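Local coordinates for protein Rik1-associated factor 1 (Schizosaccharomyces pombe, PDB 4O9D) that is a component of the Clr4 methyltransferase complex, which methylates histone H3 and contributes to heterochromatin establishment, this chain being the protein's WD-repeat propeller, at residues E15-L20 and Q373-M378; L95-S98 and F103-T106; L177-S182 and T231-F236. One frame throughout, in Å; residues are numbered along the deposited sequence.

Interaction 1 of 3, residues E15-L20 and Q373-M378. With EDO (1,2-ethanediol), chain E.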
ATOM      1  N   GLU A  15       8.039  -3.444 -22.470  1.00 53.51           N
ATOM      2  CA  GLU A  15       8.112  -3.358 -21.016  1.00 48.39           C
ATOM      3  C   GLU A  15       8.862  -2.102 -20.583  1.00 44.80           C
ATOM      4  O   GLU A  15      10.086  -2.012 -20.711  1.00 47.87           O
ATOM      5  CB  GLU A  15       8.789  -4.597 -20.445  1.00 46.47           C
ATOM      6  CG  GLU A  15       8.187  -5.890 -20.942  1.00 47.54           C
ATOM      7  CD  GLU A  15       6.952  -6.307 -20.164  1.00 42.91           C
ATOM      8  OE1 GLU A  15       6.648  -5.679 -19.117  1.00 46.75           O
ATOM      9  OE2 GLU A  15       6.293  -7.274 -20.597  1.00 38.93           O
ATOM     10  N   SER A  16       8.107  -1.145 -20.053  1.00 47.28           N
ATOM     11  CA  SER A  16       8.615   0.187 -19.760  1.00 43.45           C
ATOM     12  C   SER A  16       9.794   0.157 -18.791  1.00 42.41           C
ATOM     13  O   SER A  16      10.621   1.067 -18.800  1.00 42.07           O
ATOM     14  CB  SER A  16       7.494   1.076 -19.191  1.00 46.95           C
ATOM     15  OG  SER A  16       7.425   1.020 -17.766  1.00 41.75           O
ATOM     16  N   VAL A  17       9.893  -0.889 -17.975  1.00 36.82           N
ATOM     17  CA  VAL A  17      10.891  -0.888 -16.916  1.00 35.57           C
ATOM     18  C   VAL A  17      12.324  -0.817 -17.460  1.00 41.64           C
ATOM     19  O   VAL A  17      13.206  -0.255 -16.810  1.00 37.85           O
ATOM     20  CB  VAL A  17      10.715  -2.081 -15.967  1.00 39.47           C
ATOM     21  CG1 VAL A  17      11.166  -3.370 -16.627  1.00 40.69           C
ATOM     22  CG2 VAL A  17      11.454  -1.822 -14.658  1.00 35.50           C
ATOM     23  N   PHE A  18      12.563  -1.349 -18.656  1.00 38.97           N
ATOM     24  CA  PHE A  18      13.895  -1.220 -19.248  1.00 45.94           C
ATOM     25  C   PHE A  18      14.180   0.235 -19.651  1.00 45.12           C
ATOM     26  O   PHE A  18      15.343   0.659 -19.722  1.00 45.98           O
ATOM     27  CB  PHE A  18      14.036  -2.131 -20.470  1.00 41.19           C
ATOM     28  CG  PHE A  18      13.805  -3.584 -20.174  1.00 44.15           C
ATOM     29  CD1 PHE A  18      14.482  -4.209 -19.141  1.00 38.18           C
ATOM     30  CD2 PHE A  18      12.903  -4.324 -20.929  1.00 48.64           C
ATOM     31  CE1 PHE A  18      14.272  -5.553 -18.864  1.00 43.03           C
ATOM     32  CE2 PHE A  18      12.686  -5.674 -20.662  1.00 50.66           C
ATOM     33  CZ  PHE A  18      13.380  -6.291 -19.633  1.00 46.23           C
ATOM     34  N   PHE A  19      13.121   0.999 -19.905  1.00 42.89           N
ATOM     35  CA  PHE A  19      13.267   2.353 -20.447  1.00 42.22           C
ATOM     36  C   PHE A  19      13.259   3.432 -19.380  1.00 40.89           C
ATOM     37  O   PHE A  19      13.529   4.590 -19.673  1.00 38.57           O
ATOM     38  CB  PHE A  19      12.171   2.628 -21.472  1.00 39.13           C
ATOM     39  CG  PHE A  19      12.213   1.692 -22.638  1.00 51.54           C
ATOM     40  CD1 PHE A  19      13.356   1.612 -23.425  1.00 55.37           C
ATOM     41  CD2 PHE A  19      11.135   0.874 -22.940  1.00 52.59           C
ATOM     42  CE1 PHE A  19      13.424   0.743 -24.493  1.00 53.59           C
ATOM     43  CE2 PHE A  19      11.195  -0.005 -24.020  1.00 56.43           C
ATOM     44  CZ  PHE A  19      12.343  -0.066 -24.793  1.00 53.31           C
ATOM     45  N   LEU A  20      12.945   3.047 -18.146  1.00 40.91           N
ATOM     46  CA  LEU A  20      12.970   3.968 -17.020  1.00 39.14           C
ATOM     47  C   LEU A  20      14.420   4.327 -16.688  1.00 42.94           C
ATOM     48  O   LEU A  20      15.268   3.451 -16.485  1.00 38.07           O
ATOM     49  CB  LEU A  20      12.252   3.346 -15.806  1.00 33.22           C
ATOM     50  CG  LEU A  20      10.715   3.214 -15.946  1.00 37.53           C
ATOM     51  CD1 LEU A  20      10.077   2.366 -14.839  1.00 31.28           C
ATOM     52  CD2 LEU A  20      10.068   4.585 -15.976  1.00 35.83           C
ATOM     53  N   GLN A 373      17.202  -9.182 -14.659  1.00 28.97           N
ATOM     54  CA  GLN A 373      18.277  -8.232 -14.372  1.00 29.55           C
ATOM     55  C   GLN A 373      18.023  -7.528 -13.053  1.00 29.00           C
ATOM     56  O   GLN A 373      16.901  -7.521 -12.558  1.00 23.50           O
ATOM     57  CB  GLN A 373      18.345  -7.199 -15.487  1.00 28.31           C
ATOM     58  CG  GLN A 373      17.145  -6.246 -15.477  1.00 32.78           C
ATOM     59  CD  GLN A 373      17.316  -5.082 -16.429  1.00 38.30           C
ATOM     60  OE1 GLN A 373      17.744  -5.252 -17.568  1.00 41.80           O
ATOM     61  NE2 GLN A 373      16.974  -3.886 -15.965  1.00 44.25           N
ATOM     62  N   ASN A 374      19.086  -6.998 -12.460  1.00 25.73           N
ATOM     63  CA  ASN A 374      18.979  -6.066 -11.354  1.00 28.33           C
ATOM     64  C   ASN A 374      18.655  -4.712 -11.966  1.00 30.69           C
ATOM     65  O   ASN A 374      19.362  -4.254 -12.857  1.00 29.99           O
ATOM     66  CB  ASN A 374      20.283  -6.011 -10.551  1.00 29.74           C
ATOM     67  CG  ASN A 374      20.530  -7.284  -9.744  1.00 29.99           C
ATOM     68  OD1 ASN A 374      19.636  -8.099  -9.573  1.00 26.32           O
ATOM     69  ND2 ASN A 374      21.744  -7.440  -9.221  1.00 32.71           N
ATOM     70  N   PHE A 375      17.562  -4.091 -11.524  1.00 28.67           N
ATOM     71  CA  PHE A 375      17.161  -2.788 -12.048  1.00 27.31           C
ATOM     72  C   PHE A 375      18.000  -1.690 -11.441  1.00 32.27           C
ATOM     73  O   PHE A 375      18.481  -0.795 -12.141  1.00 28.07           O
ATOM     74  CB  PHE A 375      15.684  -2.485 -11.758  1.00 27.68           C
ATOM     75  CG  PHE A 375      15.251  -1.131 -12.236  1.00 29.99           C
ATOM     76  CD1 PHE A 375      15.102  -0.876 -13.588  1.00 30.45           C
ATOM     77  CD2 PHE A 375      15.007  -0.100 -11.332  1.00 28.91           C
ATOM     78  CE1 PHE A 375      14.715   0.391 -14.031  1.00 35.68           C
ATOM     79  CE2 PHE A 375      14.613   1.181 -11.773  1.00 28.51           C
ATOM     80  CZ  PHE A 375      14.477   1.426 -13.107  1.00 28.99           C
ATOM     81  N   THR A 376      18.153  -1.739 -10.125  1.00 27.76           N
ATOM     82  CA  THR A 376      18.928  -0.723  -9.446  1.00 28.61           C
ATOM     83  C   THR A 376      19.340  -1.241  -8.089  1.00 29.17           C
ATOM     84  O   THR A 376      18.900  -2.312  -7.681  1.00 26.68           O
ATOM     85  CB  THR A 376      18.139   0.602  -9.313  1.00 32.67           C
ATOM     86  OG1 THR A 376      19.014   1.635  -8.860  1.00 33.13           O
ATOM     87  CG2 THR A 376      16.939   0.464  -8.339  1.00 29.55           C
ATOM     88  N   GLU A 377      20.262  -0.522  -7.453  1.00 31.28           N
ATOM     89  CA  GLU A 377      20.758  -0.836  -6.122  1.00 28.46           C
ATOM     90  C   GLU A 377      20.720   0.425  -5.251  1.00 34.25           C
ATOM     91  O   GLU A 377      21.310   1.472  -5.602  1.00 31.64           O
ATOM     92  CB  GLU A 377      22.184  -1.376  -6.159  1.00 32.35           C
ATOM     93  CG  GLU A 377      22.760  -1.458  -4.749  1.00 32.02           C
ATOM     94  CD  GLU A 377      24.056  -2.213  -4.657  1.00 40.22           C
ATOM     95  OE1 GLU A 377      24.605  -2.604  -5.709  1.00 44.78           O
ATOM     96  OE2 GLU A 377      24.529  -2.409  -3.520  1.00 40.75           O
ATOM     97  N   MET A 378      20.013   0.343  -4.131  1.00 28.58           N
ATOM     98  CA  MET A 378      19.919   1.486  -3.222  1.00 32.30           C
ATOM     99  C   MET A 378      20.878   1.277  -2.043  1.00 33.06           C
ATOM    100  O   MET A 378      21.396   0.180  -1.855  1.00 34.02           O
ATOM    101  CB  MET A 378      18.449   1.713  -2.785  1.00 31.04           C
ATOM    102  CG  MET A 378      17.562   2.298  -3.934  1.00 24.97           C
ATOM    103  SD  MET A 378      16.055   3.066  -3.379  1.00 44.31           S
ATOM    104  CE  MET A 378      16.679   4.594  -2.705  1.00 33.36           C
TER
HETATM  105  C1  EDO E 703      22.262  -8.066 -12.644  1.00 33.12           C
HETATM  106  O1  EDO E 703      21.557  -7.418 -13.700  1.00 30.32           O
HETATM  107  C2  EDO E 703      22.907  -9.361 -13.137  1.00 35.85           C
HETATM  108  O2  EDO E 703      23.113 -10.215 -12.008  1.00 36.04           O

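Interaction 2 of 3, residues L95-S98 and F103-T106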
ATOM      1  N   LEU A  95      -1.994   6.995   1.954  1.00 25.73           N
ATOM      2  CA  LEU A  95      -2.470   8.195   1.300  1.00 25.72           C
ATOM      3  C   LEU A  95      -2.891   7.852  -0.105  1.00 30.68           C
ATOM      4  O   LEU A  95      -2.443   6.854  -0.670  1.00 27.01           O
ATOM      5  CB  LEU A  95      -1.415   9.306   1.309  1.00 27.71           C
ATOM      6  CG  LEU A  95       0.061   8.928   1.245  1.00 27.20           C
ATOM      7  CD1 LEU A  95       0.416   8.360  -0.102  1.00 28.54           C
ATOM      8  CD2 LEU A  95       0.910  10.162   1.561  1.00 29.62           C
ATOM      9  N   CYS A  96      -3.797   8.653  -0.649  1.00 25.17           N
ATOM     10  CA  CYS A  96      -4.244   8.433  -2.010  1.00 28.35           C
ATOM     11  C   CYS A  96      -4.846   9.726  -2.518  1.00 26.99           C
ATOM     12  O   CYS A  96      -5.453  10.477  -1.757  1.00 25.53           O
ATOM     13  CB  CYS A  96      -5.264   7.295  -2.074  1.00 27.66           C
ATOM     14  SG  CYS A  96      -6.601   7.447  -0.891  1.00 32.66           S
ATOM     15  N   PHE A  97      -4.653   9.986  -3.797  1.00 24.03           N
ATOM     16  CA  PHE A  97      -5.197  11.184  -4.422  1.00 28.57           C
ATOM     17  C   PHE A  97      -6.650  10.971  -4.806  1.00 29.96           C
ATOM     18  O   PHE A  97      -7.051   9.865  -5.177  1.00 23.10           O
ATOM     19  CB  PHE A  97      -4.396  11.521  -5.677  1.00 28.91           C
ATOM     20  CG  PHE A  97      -3.085  12.203  -5.392  1.00 30.66           C
ATOM     21  CD1 PHE A  97      -3.033  13.581  -5.219  1.00 28.49           C
ATOM     22  CD2 PHE A  97      -1.906  11.480  -5.303  1.00 23.80           C
ATOM     23  CE1 PHE A  97      -1.834  14.221  -4.974  1.00 30.21           C
ATOM     24  CE2 PHE A  97      -0.692  12.126  -5.045  1.00 25.76           C
ATOM     25  CZ  PHE A  97      -0.666  13.499  -4.885  1.00 26.62           C
ATOM     26  N   SER A  98      -7.431  12.044  -4.722  1.00 25.48           N
ATOM     27  CA  SER A  98      -8.839  12.006  -5.083  1.00 28.02           C
ATOM     28  C   SER A  98      -9.044  11.724  -6.557  1.00 29.53           C
ATOM     29  O   SER A  98      -8.223  12.112  -7.396  1.00 28.85           O
ATOM     30  CB  SER A  98      -9.488  13.351  -4.732  1.00 30.20           C
ATOM     31  OG  SER A  98     -10.734  13.458  -5.363  1.00 36.33           O
ATOM     32  N   PHE A 103      -7.640  16.795  -4.589  1.00 28.33           N
ATOM     33  CA  PHE A 103      -7.319  16.622  -3.177  1.00 27.19           C
ATOM     34  C   PHE A 103      -6.450  15.407  -2.912  1.00 26.82           C
ATOM     35  O   PHE A 103      -6.431  14.466  -3.706  1.00 24.70           O
ATOM     36  CB  PHE A 103      -8.622  16.514  -2.363  1.00 24.54           C
ATOM     37  CG  PHE A 103      -9.515  17.736  -2.498  1.00 30.45           C
ATOM     38  CD1 PHE A 103      -9.200  18.917  -1.832  1.00 29.37           C
ATOM     39  CD2 PHE A 103     -10.647  17.705  -3.304  1.00 31.68           C
ATOM     40  CE1 PHE A 103     -10.009  20.054  -1.966  1.00 33.23           C
ATOM     41  CE2 PHE A 103     -11.457  18.837  -3.445  1.00 31.81           C
ATOM     42  CZ  PHE A 103     -11.139  20.004  -2.774  1.00 29.83           C
ATOM     43  N   LEU A 104      -5.730  15.460  -1.793  1.00 24.54           N
ATOM     44  CA  LEU A 104      -4.959  14.328  -1.292  1.00 28.47           C
ATOM     45  C   LEU A 104      -5.528  13.885   0.065  1.00 25.81           C
ATOM     46  O   LEU A 104      -5.706  14.707   0.958  1.00 22.05           O
ATOM     47  CB  LEU A 104      -3.491  14.721  -1.129  1.00 26.21           C
ATOM     48  CG  LEU A 104      -2.559  13.669  -0.511  1.00 29.37           C
ATOM     49  CD1 LEU A 104      -2.376  12.459  -1.443  1.00 25.05           C
ATOM     50  CD2 LEU A 104      -1.178  14.271  -0.119  1.00 29.54           C
ATOM     51  N   TYR A 105      -5.797  12.585   0.216  1.00 24.35           N
ATOM     52  CA  TYR A 105      -6.262  12.027   1.484  1.00 21.84           C
ATOM     53  C   TYR A 105      -5.116  11.302   2.218  1.00 28.31           C
ATOM     54  O   TYR A 105      -4.424  10.457   1.621  1.00 24.98           O
ATOM     55  CB  TYR A 105      -7.408  11.036   1.211  1.00 22.55           C
ATOM     56  CG  TYR A 105      -8.547  11.581   0.375  1.00 23.08           C
ATOM     57  CD1 TYR A 105      -9.266  12.697   0.795  1.00 28.64           C
ATOM     58  CD2 TYR A 105      -8.933  10.965  -0.808  1.00 20.84           C
ATOM     59  CE1 TYR A 105     -10.323  13.193   0.047  1.00 32.14           C
ATOM     60  CE2 TYR A 105      -9.992  11.449  -1.573  1.00 23.88           C
ATOM     61  CZ  TYR A 105     -10.697  12.566  -1.134  1.00 34.70           C
ATOM     62  OH  TYR A 105     -11.770  13.073  -1.868  1.00 26.61           O
ATOM     63  N   THR A 106      -4.900  11.618   3.496  1.00 20.51           N
ATOM     64  CA  THR A 106      -3.846  10.937   4.265  1.00 23.24           C
ATOM     65  C   THR A 106      -4.334  10.364   5.589  1.00 23.94           C
ATOM     66  O   THR A 106      -5.309  10.867   6.199  1.00 25.58           O
ATOM     67  CB  THR A 106      -2.631  11.848   4.600  1.00 24.62           C
ATOM     68  OG1 THR A 106      -3.070  12.965   5.378  1.00 26.52           O
ATOM     69  CG2 THR A 106      -1.913  12.335   3.343  1.00 23.72           C
TER

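Interaction 3 of 3, residues L177-S182 and T231-F236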
ATOM      1  N   LEU A 177     -14.777  -7.144  16.854  1.00 30.85           N
ATOM      2  CA  LEU A 177     -14.538  -6.186  17.930  1.00 30.08           C
ATOM      3  C   LEU A 177     -14.473  -6.873  19.295  1.00 30.00           C
ATOM      4  O   LEU A 177     -13.645  -6.511  20.121  1.00 31.86           O
ATOM      5  CB  LEU A 177     -15.594  -5.092  17.920  1.00 26.66           C
ATOM      6  CG  LEU A 177     -15.473  -4.087  16.776  1.00 29.59           C
ATOM      7  CD1 LEU A 177     -16.761  -3.304  16.640  1.00 34.06           C
ATOM      8  CD2 LEU A 177     -14.327  -3.143  17.008  1.00 26.93           C
ATOM      9  N   GLU A 178     -15.333  -7.865  19.529  1.00 29.27           N
ATOM     10  CA  GLU A 178     -15.287  -8.627  20.790  1.00 31.97           C
ATOM     11  C   GLU A 178     -13.913  -9.231  21.008  1.00 36.04           C
ATOM     12  O   GLU A 178     -13.421  -9.309  22.137  1.00 37.98           O
ATOM     13  CB  GLU A 178     -16.294  -9.781  20.773  1.00 31.94           C
ATOM     14  CG  GLU A 178     -17.762  -9.387  20.876  1.00 43.36           C
ATOM     15  CD  GLU A 178     -18.671 -10.601  20.714  1.00 52.00           C
ATOM     16  OE1 GLU A 178     -18.165 -11.726  20.937  1.00 52.54           O
ATOM     17  OE2 GLU A 178     -19.866 -10.447  20.351  1.00 46.67           O
ATOM     18  N   LYS A 179     -13.311  -9.692  19.915  1.00 32.76           N
ATOM     19  CA  LYS A 179     -12.014 -10.356  19.976  1.00 32.48           C
ATOM     20  C   LYS A 179     -10.840  -9.375  20.003  1.00 30.24           C
ATOM     21  O   LYS A 179      -9.690  -9.798  20.045  1.00 34.96           O
ATOM     22  CB  LYS A 179     -11.877 -11.331  18.799  1.00 32.42           C
ATOM     23  CG  LYS A 179     -12.828 -12.533  18.905  1.00 32.99           C
ATOM     24  CD  LYS A 179     -12.792 -13.366  17.648  1.00 35.85           C
ATOM     25  CE  LYS A 179     -13.485 -14.699  17.841  1.00 39.81           C
ATOM     26  NZ  LYS A 179     -13.513 -15.446  16.555  1.00 39.38           N
ATOM     27  N   GLY A 180     -11.132  -8.078  19.994  1.00 26.69           N
ATOM     28  CA  GLY A 180     -10.098  -7.057  20.056  1.00 30.55           C
ATOM     29  C   GLY A 180      -9.217  -6.944  18.807  1.00 28.79           C
ATOM     30  O   GLY A 180      -8.092  -6.465  18.911  1.00 29.17           O
ATOM     31  N   TYR A 181      -9.732  -7.360  17.646  1.00 24.51           N
ATOM     32  CA  TYR A 181      -8.995  -7.267  16.388  1.00 23.37           C
ATOM     33  C   TYR A 181      -8.812  -5.834  15.887  1.00 24.44           C
ATOM     34  O   TYR A 181      -9.601  -4.941  16.198  1.00 24.11           O
ATOM     35  CB  TYR A 181      -9.684  -8.083  15.285  1.00 26.04           C
ATOM     36  CG  TYR A 181      -9.638  -9.592  15.474  1.00 24.67           C
ATOM     37  CD1 TYR A 181      -8.818 -10.179  16.433  1.00 30.03           C
ATOM     38  CD2 TYR A 181     -10.428 -10.421  14.699  1.00 21.13           C
ATOM     39  CE1 TYR A 181      -8.777 -11.568  16.590  1.00 27.12           C
ATOM     40  CE2 TYR A 181     -10.407 -11.793  14.863  1.00 25.59           C
ATOM     41  CZ  TYR A 181      -9.574 -12.357  15.808  1.00 28.02           C
ATOM     42  OH  TYR A 181      -9.557 -13.727  15.967  1.00 32.22           O
ATOM     43  N   SER A 182      -7.766  -5.624  15.103  1.00 24.33           N
ATOM     44  CA  SER A 182      -7.543  -4.325  14.464  1.00 25.37           C
ATOM     45  C   SER A 182      -7.926  -4.450  13.005  1.00 25.52           C
ATOM     46  O   SER A 182      -7.698  -5.496  12.407  1.00 25.32           O
ATOM     47  CB  SER A 182      -6.094  -3.900  14.602  1.00 24.78           C
ATOM     48  OG  SER A 182      -5.807  -3.550  15.958  1.00 33.39           O
ATOM     49  N   THR A 231     -12.289 -18.546   6.218  1.00 24.33           N
ATOM     50  CA  THR A 231     -10.929 -18.949   6.593  1.00 23.79           C
ATOM     51  C   THR A 231     -10.898 -19.092   8.097  1.00 24.37           C
ATOM     52  O   THR A 231     -11.792 -18.616   8.776  1.00 22.41           O
ATOM     53  CB  THR A 231      -9.862 -17.875   6.259  1.00 26.44           C
ATOM     54  OG1 THR A 231      -9.937 -16.793   7.209  1.00 21.30           O
ATOM     55  CG2 THR A 231     -10.054 -17.335   4.848  1.00 26.19           C
ATOM     56  N   ALA A 232      -9.857 -19.722   8.622  1.00 21.88           N
ATOM     57  CA  ALA A 232      -9.610 -19.681  10.058  1.00 21.09           C
ATOM     58  C   ALA A 232      -9.363 -18.244  10.510  1.00 24.07           C
ATOM     59  O   ALA A 232      -9.128 -17.356   9.658  1.00 23.19           O
ATOM     60  CB  ALA A 232      -8.384 -20.544  10.382  1.00 20.72           C
ATOM     61  N   ASP A 233      -9.360 -18.009  11.830  1.00 21.16           N
ATOM     62  CA  ASP A 233      -8.937 -16.706  12.362  1.00 23.09           C
ATOM     63  C   ASP A 233      -7.418 -16.625  12.303  1.00 25.69           C
ATOM     64  O   ASP A 233      -6.725 -17.401  12.972  1.00 24.46           O
ATOM     65  CB  ASP A 233      -9.445 -16.464  13.790  1.00 27.45           C
ATOM     66  CG  ASP A 233     -10.853 -15.839  13.818  1.00 34.53           C
ATOM     67  OD1 ASP A 233     -11.639 -16.089  12.869  1.00 32.74           O
ATOM     68  OD2 ASP A 233     -11.160 -15.087  14.777  1.00 33.09           O
ATOM     69  N   GLU A 234      -6.928 -15.714  11.454  1.00 22.10           N
ATOM     70  CA  GLU A 234      -5.517 -15.600  11.085  1.00 22.21           C
ATOM     71  C   GLU A 234      -5.282 -14.103  10.834  1.00 24.68           C
ATOM     72  O   GLU A 234      -6.220 -13.375  10.500  1.00 21.62           O
ATOM     73  CB  GLU A 234      -5.215 -16.395   9.797  1.00 22.35           C
ATOM     74  CG  GLU A 234      -5.557 -17.902   9.889  1.00 24.27           C
ATOM     75  CD  GLU A 234      -5.563 -18.626   8.537  1.00 27.59           C
ATOM     76  OE1 GLU A 234      -5.493 -17.983   7.457  1.00 26.18           O
ATOM     77  OE2 GLU A 234      -5.664 -19.861   8.567  1.00 28.28           O
ATOM     78  N   ALA A 235      -4.046 -13.654  11.000  1.00 24.35           N
ATOM     79  CA  ALA A 235      -3.702 -12.239  10.851  1.00 23.06           C
ATOM     80  C   ALA A 235      -3.446 -11.931   9.383  1.00 22.20           C
ATOM     81  O   ALA A 235      -2.421 -12.336   8.816  1.00 24.25           O
ATOM     82  CB  ALA A 235      -2.470 -11.903  11.678  1.00 23.70           C
ATOM     83  N   PHE A 236      -4.358 -11.191   8.777  1.00 21.27           N
ATOM     84  CA  PHE A 236      -4.219 -10.832   7.383  1.00 21.01           C
ATOM     85  C   PHE A 236      -3.259  -9.668   7.215  1.00 20.75           C
ATOM     86  O   PHE A 236      -3.293  -8.700   7.972  1.00 22.32           O
ATOM     87  CB  PHE A 236      -5.582 -10.573   6.748  1.00 21.32           C
ATOM     88  CG  PHE A 236      -6.316 -11.841   6.460  1.00 22.58           C
ATOM     89  CD1 PHE A 236      -6.928 -12.546   7.483  1.00 22.42           C
ATOM     90  CD2 PHE A 236      -6.333 -12.368   5.186  1.00 19.08           C
ATOM     91  CE1 PHE A 236      -7.550 -13.754   7.229  1.00 24.06           C
ATOM     92  CE2 PHE A 236      -6.956 -13.574   4.931  1.00 20.88           C
ATOM     93  CZ  PHE A 236      -7.559 -14.264   5.938  1.00 22.05           C
TER

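Interaction 1 of 3, residues E15-L20 and Q373-M378
Apolar packing carries most of this contact: the Phe375 ring lies against Val17 and Leu20, its CD1 side on the valine and its CZ on the leucine. Val17 CG2 lies 3.9 Å from Phe375 CD1, the two side chains running antiparallel as they pass, while Leu20 CB comes 4.0 Å from Phe375 CZ. Phe375 reaches them because its CG stands anti to the backbone N (chi1 178°).

Polar atoms meet the rings without any hydrogen bond between the two segments. The closest approach is that of the Val17 carbonyl, whose O is 3.2 Å from Phe375 CE1 and comes at the ring obliquely. Farther out, the Gln373 amide and the Phe18 ring meet with their planes 64° apart; Gln373 CD lies at the ring edge, and its OE1 is 3.7 Å from Phe18 CE1.

On the strand itself, Asn374 N donates a nearly straight 2.8 Å hydrogen bond to O1 of an ethanediol, probably from the crystallisation liquor. Beyond the segments, Tyr406 meets Phe375 edge-to-face and Leu394 also packs on it. The N-terminal turn thus rests on the last strand of one blade just before its chain enters strand 21-26, which completes the next: the closure region of a beta-propeller.

Interaction 2 of 3, residues L95-S98 and F103-T106
Leu104 CD1 sits on one face of the Phe97 ring, over its centre and 1° off the ring normal, a CH-pi contact of 3.8 Å to the centroid. The methyl gets there because Leu104 CG is anti to its own backbone N (chi1 176°), and the same CD1 is also 3.7 Å from Cys96 O. The Tyr105 ring, on the other side of the sheet, is approached obliquely by Ser98 CB, 3.7 Å from Tyr105 CE2. Cys96 SG is 4.2 Å from Tyr105 CD2.

These side chains hang from a beta hairpin of WD repeat 1. Cys96 and Tyr105 form an antiparallel hydrogen-bonded pair, Cys96 N reaching Tyr105 O at 3.0 Å and Tyr105 N reaching Cys96 O at 2.9 Å. Toward the turn, Ser98 N donates to Phe103 O at 2.8 Å, an almost straight bond. Leu95 with Thr106 and Phe97 with Leu104 are the non-hydrogen-bonded pairs, and their side chains share a face.

On that face Thr106 CG2 packs 3.7 Å from Leu95 CB, leaving OG1 to hydrogen-bond with His78 and Trp116, a linkage familiar from the structural network of WD40 blades. Tyr105 OH is held by Asp142 and Thr158.

Interaction 3 of 3, residues L177-S182 and T231-F236
Between Lys179 and Tyr181 the backbone leaves helix 174-178 through Gly180, whose positive phi (69°) belongs to a Schellman motif and lets the chain turn so that the side chains on either side of the glycine both reach Asp233. The facing backbones stay well apart, with Tyr181 CA and Ala235 CA, the nearest pair, separated by 9.1 Å, so side chains alone bridge the distance.

Everything converges on one carboxylate oxygen. Lys179 NZ forms a salt bridge with Asp233 OD2 at 3.0 Å, its chain fully extended beyond CG, and the ammonium approaches from above the carboxylate plane, 43° out of it. Tyr181 OH donates to the same OD2; the modelled separation of 2.4 Å is very short, and its exact value is doubtful. The oxygen lies at the edge of the Tyr181 ring, close to the ring plane, while the ring and carboxylate planes are turned 57° apart. Lys179 CB rests 3.8 Å above one face of that ring, nearer its margin than its centre.

In the propeller, this ties the connection leading into the blade that starts at strand 182-189 to the loop leading into the following blade, at strand 235-241. Exchanging Asp233 for an alanine would probably leave the Lys179 ammonium without its counter-charge here and the Tyr181 hydroxyl without this acceptor, freeing the exposed lysine chain to swing.

The other carboxylate oxygen, OD1, has its own salt bridge to Lys228, so that two lysines are likely to stabilise the negative charge of Asp233. Cys214 touches both Asp233 and Tyr181, and Tyr203 and Arg212 pack against the tyrosine as well.

Overall arrangement
From the N terminus, residues 15-20 come first and wait for almost the whole chain before interaction 1 closes on 373-378, a loop of 352 intervening residues that makes up most of the propeller. The other two contacts fall within that loop, one after the other. Interaction 2 closes a tight turn of four residues, inside a single blade; interaction 3 spans 48 residues, joining the approaches to two successive blades. No loops cross. The centres of interactions 1 and 3 lie 39 Å apart, on opposite sides of the chain's centre, and interaction 2 is 28 Å from each, so the three lie at separate places: where the ring closes, within one blade, and between the connections entering and leaving another.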